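Local coordinates for protein endonuclease PI-MtuI (Mycobacterium tuberculosis, PDB 2IMZ) that probably excises itself from its RecA host protein by protein splicing, the crystallised part being the splicing domain of a homing endonuclease intein, at residues Thr16-Ile19 with Glu20-Val23; Phe49-Gly52 with Thr53-Val56. The protein carries 1 engineered substitution. All coordinates share one frame; numbering follows the deposited sequence.

Overall arrangement
Both contacts are local and follow one another along the chain. Contact 1 (16-19 with 20-23) joins a short strand to helix 19-24, the only helix of a mostly beta modelled chain. It is partly buried: Arg-18 is exposed and Asp-21 partly so, while Glu-20, Ile-19, Val-22 and Val-23 are buried. Contact 2 (49-52 with 53-56) lies at the surface, where the chain turns a corner between strands 40-52 and 54-61. Across its two segments an arginine reaches a backbone carbonyl, where contact 1 pairs an arginine with two carboxylates. The second subunit approaches contact 2 but does not touch contact 1. The centres lie about 14 Å apart, and Val-23 packs on the backbone of Phe-49 and Asp-50.

Contact 1: residues Thr16-Ile19 with Glu20-Val23; sequences THRI and EDVV
Arg-18 grips Asp-21 side-on through NE and NH2. Its NE bonds to Asp-21 OD2 at 2.9 Å, within the guanidinium plane but from above the carboxylate plane. NH2 shares that oxygen, 3.2 Å from Asp-21 OD2, and also bonds to Asp-21 OD1 at 3.1 Å. Both NH2 bonds use syn lone pairs, but OD1 stands 30° off the guanidinium plane. The bend at chi3 (-51°) brings NE and NH2 to the carboxylate. Glu-20 OE1 lies over one guanidinium face, 3.3 Å from Arg-18 NE. It stands well off the plane, so attraction of charges is all that links them. Glu-20 OE2 bonds to the backbone N of Gly-5. Water 1 donates to Asp-21 OD2 and accepts from Arg-18 N, tying the carboxylate to the strand.

Away from the charged groups, Val-22 CG2 meets His-17 CB at 3.5 Å, the side chains running roughly perpendicular. Val-23 N bonds to Ile-19 O at 2.9 Å. Ile-19 packs on Phe-149, while Val-22 and Val-23 pack on Leu-151, both of strand 134-153. Arg-18 holds the N-cap position of helix 19-24, its O accepting from Val-22 N and weakly from Asp-21 N. A salt-bridge network thus spans this strand-to-helix junction of the intein splicing domain.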
ATOM      1  N   THR A  16       3.913 -21.537  -6.582  1.00 14.66           N
ATOM      2  CA  THR A  16       3.912 -20.835  -5.306  1.00 14.58           C
ATOM      3  C   THR A  16       5.343 -20.377  -5.044  1.00 16.07           C
ATOM      4  O   THR A  16       6.275 -21.184  -5.094  1.00 17.43           O
ATOM      5  CB  THR A  16       3.452 -21.765  -4.168  1.00 15.75           C
ATOM      6  OG1 THR A  16       2.109 -22.188  -4.424  1.00 14.40           O
ATOM      7  CG2 THR A  16       3.507 -21.047  -2.822  1.00 16.72           C
ATOM      8  N   HIS A  17       5.512 -19.088  -4.756  1.00 13.55           N
ATOM      9  CA  HIS A  17       6.838 -18.519  -4.521  1.00 14.37           C
ATOM     10  C   HIS A  17       7.056 -17.981  -3.121  1.00 15.02           C
ATOM     11  O   HIS A  17       6.114 -17.528  -2.467  1.00 17.41           O
ATOM     12  CB  HIS A  17       7.096 -17.339  -5.464  1.00 14.80           C
ATOM     13  CG  HIS A  17       7.014 -17.672  -6.919  1.00 16.09           C
ATOM     14  ND1 HIS A  17       5.819 -17.769  -7.597  1.00 16.61           N
ATOM     15  CD2 HIS A  17       7.986 -17.886  -7.835  1.00 13.96           C
ATOM     16  CE1 HIS A  17       6.059 -18.024  -8.871  1.00 15.57           C
ATOM     17  NE2 HIS A  17       7.367 -18.099  -9.041  1.00 15.83           N
ATOM     18  N   ARG A  18       8.307 -18.016  -2.671  1.00 14.51           N
ATOM     19  CA  ARG A  18       8.651 -17.445  -1.376  1.00 13.53           C
ATOM     20  C   ARG A  18       8.939 -15.986  -1.718  1.00 12.51           C
ATOM     21  O   ARG A  18       9.687 -15.694  -2.653  1.00 12.52           O
ATOM     22  CB  ARG A  18       9.890 -18.110  -0.784  1.00 17.04           C
ATOM     23  CG  ARG A  18       9.683 -19.575  -0.409  1.00 21.63           C
ATOM     24  CD  ARG A  18      10.885 -20.111   0.347  1.00 24.96           C
ATOM     25  NE  ARG A  18      12.124 -19.836  -0.373  1.00 30.69           N
ATOM     26  CZ  ARG A  18      13.342 -20.040   0.120  1.00 33.38           C
ATOM     27  NH1 ARG A  18      13.493 -20.529   1.347  1.00 34.54           N
ATOM     28  NH2 ARG A  18      14.409 -19.745  -0.611  1.00 34.13           N
ATOM     29  N   ILE A  19       8.340 -15.068  -0.971  1.00 10.92           N
ATOM     30  CA  ILE A  19       8.508 -13.654  -1.261  1.00 11.35           C
ATOM     31  C   ILE A  19       9.959 -13.174  -1.374  1.00 11.94           C
ATOM     32  O   ILE A  19      10.263 -12.333  -2.221  1.00 12.98           O
ATOM     33  CB  ILE A  19       7.740 -12.783  -0.229  1.00  9.47           C
ATOM     34  CG1 ILE A  19       7.640 -11.346  -0.748  1.00 11.64           C
ATOM     35  CG2 ILE A  19       8.425 -12.837   1.136  1.00 11.21           C
ATOM     36  CD1 ILE A  19       6.565 -10.510  -0.053  1.00 10.96           C
ATOM     37  N   GLU A  20      10.859 -13.708  -0.552  1.00 14.04           N
ATOM     38  CA  GLU A  20      12.250 -13.265  -0.622  1.00 14.39           C
ATOM     39  C   GLU A  20      12.888 -13.620  -1.965  1.00 15.17           C
ATOM     40  O   GLU A  20      13.747 -12.887  -2.464  1.00 16.17           O
ATOM     41  CB  GLU A  20      13.083 -13.850   0.528  1.00 14.77           C
ATOM     42  CG  GLU A  20      13.271 -15.362   0.514  1.00 15.13           C
ATOM     43  CD  GLU A  20      12.184 -16.106   1.275  1.00 18.69           C
ATOM     44  OE1 GLU A  20      12.420 -17.275   1.645  1.00 19.87           O
ATOM     45  OE2 GLU A  20      11.098 -15.531   1.499  1.00 17.22           O
ATOM     46  N   ASP A  21      12.476 -14.742  -2.550  1.00 13.77           N
ATOM     47  CA  ASP A  21      13.021 -15.145  -3.841  1.00 14.63           C
ATOM     48  C   ASP A  21      12.485 -14.231  -4.930  1.00 14.57           C
ATOM     49  O   ASP A  21      13.189 -13.898  -5.889  1.00 14.78           O
ATOM     50  CB  ASP A  21      12.654 -16.595  -4.166  1.00 16.02           C
ATOM     51  CG  ASP A  21      13.223 -17.579  -3.166  1.00 17.55           C
ATOM     52  OD1 ASP A  21      14.268 -17.275  -2.554  1.00 19.48           O
ATOM     53  OD2 ASP A  21      12.633 -18.668  -3.002  1.00 20.16           O
ATOM     54  N   VAL A  22      11.227 -13.826  -4.783  1.00 13.01           N
ATOM     55  CA  VAL A  22      10.609 -12.935  -5.750  1.00 12.04           C
ATOM     56  C   VAL A  22      11.317 -11.585  -5.727  1.00 12.48           C
ATOM     57  O   VAL A  22      11.593 -11.004  -6.775  1.00 12.54           O
ATOM     58  CB  VAL A  22       9.110 -12.732  -5.435  1.00 12.08           C
ATOM     59  CG1 VAL A  22       8.489 -11.758  -6.417  1.00 11.45           C
ATOM     60  CG2 VAL A  22       8.388 -14.068  -5.507  1.00 13.39           C
ATOM     61  N   VAL A  23      11.618 -11.093  -4.529  1.00 12.57           N
ATOM     62  CA  VAL A  23      12.297  -9.805  -4.393  1.00 13.97           C
ATOM     63  C   VAL A  23      13.774  -9.872  -4.792  1.00 15.20           C
ATOM     64  O   VAL A  23      14.261  -8.998  -5.517  1.00 14.95           O
ATOM     65  CB  VAL A  23      12.182  -9.265  -2.945  1.00 14.83           C
ATOM     66  CG1 VAL A  23      13.079  -8.044  -2.765  1.00 16.02           C
ATOM     67  CG2 VAL A  23      10.731  -8.886  -2.651  1.00 14.10           C
TER
HETATM   68  O   HOH W   1      10.399 -19.265  -4.234  1.00 15.18           O

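Contact 2: residues Phe49-Gly52 with Thr53-Val56; sequences FDQG and TRDV
Arg-54 passes beside the stem of Gln-51, its NH2 3.7 Å from Gln-51 CB. Arg-54 NE donates to Gln-51 O at 3.0 Å, nearly straight at 164°. The carbonyl oxygen sits at the guanidinium edge, in its plane, while the donor is tilted from the carbonyl plane. NH2 adds a weak bond to the same oxygen at 3.4 Å. The arginine chain is extended from CG to NE, which carries the group back past Gly-52. Water 2 bridges the corner, donating to Thr-53 O at 3.3 Å and more weakly to Gln-51 O.

Here the chain turns between strands 40-52 and 54-61, both paired with the long strand 134-153 in the horseshoe-like, largely beta Hint fold of the intein splicing domain. An Asx turn precedes the corner: Asp-50 OD1 accepts from Gly-52 N at 3.2 Å. Gly-52 has a positive phi (75°), which favours glycine, and its O takes a hydrogen bond from Thr-148 OG1. Gln-51 bends at chi2, and its NE2 makes a weak bond to Asp-50 O. Arg-54 NH1 forms a salt bridge with Asp-72 of the second subunit, and Gln-51 packs on the same aspartate.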
ATOM      1  N   PHE A  49      10.521  -4.813  -3.009  1.00 16.04           N
ATOM      2  CA  PHE A  49      11.153  -4.128  -1.887  1.00 16.68           C
ATOM      3  C   PHE A  49      11.694  -5.044  -0.795  1.00 16.43           C
ATOM      4  O   PHE A  49      10.990  -5.925  -0.299  1.00 15.22           O
ATOM      5  CB  PHE A  49      10.175  -3.134  -1.253  1.00 18.25           C
ATOM      6  CG  PHE A  49       9.518  -2.214  -2.240  1.00 19.73           C
ATOM      7  CD1 PHE A  49       8.374  -2.611  -2.925  1.00 21.91           C
ATOM      8  CD2 PHE A  49      10.063  -0.962  -2.511  1.00 21.64           C
ATOM      9  CE1 PHE A  49       7.778  -1.772  -3.870  1.00 22.48           C
ATOM     10  CE2 PHE A  49       9.477  -0.115  -3.454  1.00 21.95           C
ATOM     11  CZ  PHE A  49       8.331  -0.525  -4.133  1.00 22.57           C
ATOM     12  N   ASP A  50      12.962  -4.842  -0.446  1.00 17.86           N
ATOM     13  CA  ASP A  50      13.602  -5.595   0.631  1.00 19.41           C
ATOM     14  C   ASP A  50      13.505  -4.605   1.785  1.00 20.01           C
ATOM     15  O   ASP A  50      14.230  -3.612   1.820  1.00 19.94           O
ATOM     16  CB  ASP A  50      15.069  -5.882   0.305  1.00 20.77           C
ATOM     17  CG  ASP A  50      15.754  -6.708   1.379  1.00 21.91           C
ATOM     18  OD1 ASP A  50      15.539  -6.429   2.578  1.00 22.95           O
ATOM     19  OD2 ASP A  50      16.517  -7.631   1.028  1.00 25.12           O
ATOM     20  N   GLN A  51      12.605  -4.878   2.723  1.00 21.00           N
ATOM     21  CA  GLN A  51      12.352  -3.983   3.842  1.00 21.70           C
ATOM     22  C   GLN A  51      13.191  -4.156   5.103  1.00 21.85           C
ATOM     23  O   GLN A  51      12.947  -3.478   6.103  1.00 22.86           O
ATOM     24  CB  GLN A  51      10.868  -4.062   4.206  1.00 21.82           C
ATOM     25  CG  GLN A  51       9.933  -3.903   3.012  1.00 21.04           C
ATOM     26  CD  GLN A  51       9.972  -2.512   2.406  1.00 21.63           C
ATOM     27  OE1 GLN A  51       8.949  -1.831   2.323  1.00 25.28           O
ATOM     28  NE2 GLN A  51      11.151  -2.085   1.977  1.00 21.72           N
ATOM     29  N   GLY A  52      14.170  -5.052   5.061  1.00 22.32           N
ATOM     30  CA  GLY A  52      15.016  -5.269   6.221  1.00 24.15           C
ATOM     31  C   GLY A  52      14.344  -6.058   7.329  1.00 24.92           C
ATOM     32  O   GLY A  52      13.210  -6.515   7.181  1.00 25.42           O
ATOM     33  N   THR A  53      15.041  -6.212   8.451  1.00 25.59           N
ATOM     34  CA  THR A  53      14.506  -6.955   9.584  1.00 24.50           C
ATOM     35  C   THR A  53      13.563  -6.110  10.427  1.00 24.45           C
ATOM     36  O   THR A  53      13.895  -4.991  10.825  1.00 23.43           O
ATOM     37  CB  THR A  53      15.637  -7.484  10.481  1.00 24.89           C
ATOM     38  OG1 THR A  53      16.478  -8.356   9.718  1.00 25.73           O
ATOM     39  CG2 THR A  53      15.064  -8.253  11.663  1.00 26.24           C
ATOM     40  N   ARG A  54      12.383  -6.658  10.697  1.00 22.09           N
ATOM     41  CA  ARG A  54      11.370  -5.971  11.488  1.00 22.80           C
ATOM     42  C   ARG A  54      10.631  -6.969  12.371  1.00 20.92           C
ATOM     43  O   ARG A  54      10.803  -8.178  12.231  1.00 21.70           O
ATOM     44  CB  ARG A  54      10.360  -5.280  10.567  1.00 22.06           C
ATOM     45  CG  ARG A  54      10.985  -4.386   9.515  1.00 22.19           C
ATOM     46  CD  ARG A  54       9.931  -3.609   8.751  1.00 22.98           C
ATOM     47  NE  ARG A  54      10.531  -2.793   7.700  1.00 24.56           N
ATOM     48  CZ  ARG A  54       9.984  -1.687   7.205  1.00 25.50           C
ATOM     49  NH1 ARG A  54       8.820  -1.254   7.671  1.00 26.77           N
ATOM     50  NH2 ARG A  54      10.602  -1.014   6.244  1.00 27.16           N
ATOM     51  N   ASP A  55       9.814  -6.455  13.282  1.00 21.00           N
ATOM     52  CA  ASP A  55       9.034  -7.317  14.160  1.00 20.97           C
ATOM     53  C   ASP A  55       7.801  -7.763  13.387  1.00 19.64           C
ATOM     54  O   ASP A  55       7.114  -6.943  12.780  1.00 18.90           O
ATOM     55  CB  ASP A  55       8.577  -6.565  15.417  1.00 23.47           C
ATOM     56  CG  ASP A  55       9.730  -6.081  16.261  1.00 24.92           C
ATOM     57  OD1 ASP A  55      10.656  -6.875  16.511  1.00 27.75           O
ATOM     58  OD2 ASP A  55       9.704  -4.906  16.686  1.00 29.43           O
ATOM     59  N   VAL A  56       7.526  -9.061  13.410  1.00 18.97           N
ATOM     60  CA  VAL A  56       6.358  -9.591  12.717  1.00 17.81           C
ATOM     61  C   VAL A  56       5.566 -10.495  13.643  1.00 17.98           C
ATOM     62  O   VAL A  56       6.136 -11.159  14.509  1.00 18.93           O
ATOM     63  CB  VAL A  56       6.749 -10.422  11.477  1.00 16.42           C
ATOM     64  CG1 VAL A  56       7.370  -9.530  10.423  1.00 14.79           C
ATOM     65  CG2 VAL A  56       7.716 -11.533  11.879  1.00 18.36           C
TER
HETATM   66  O   HOH W   2      14.518  -2.431   8.858  1.00 46.09           O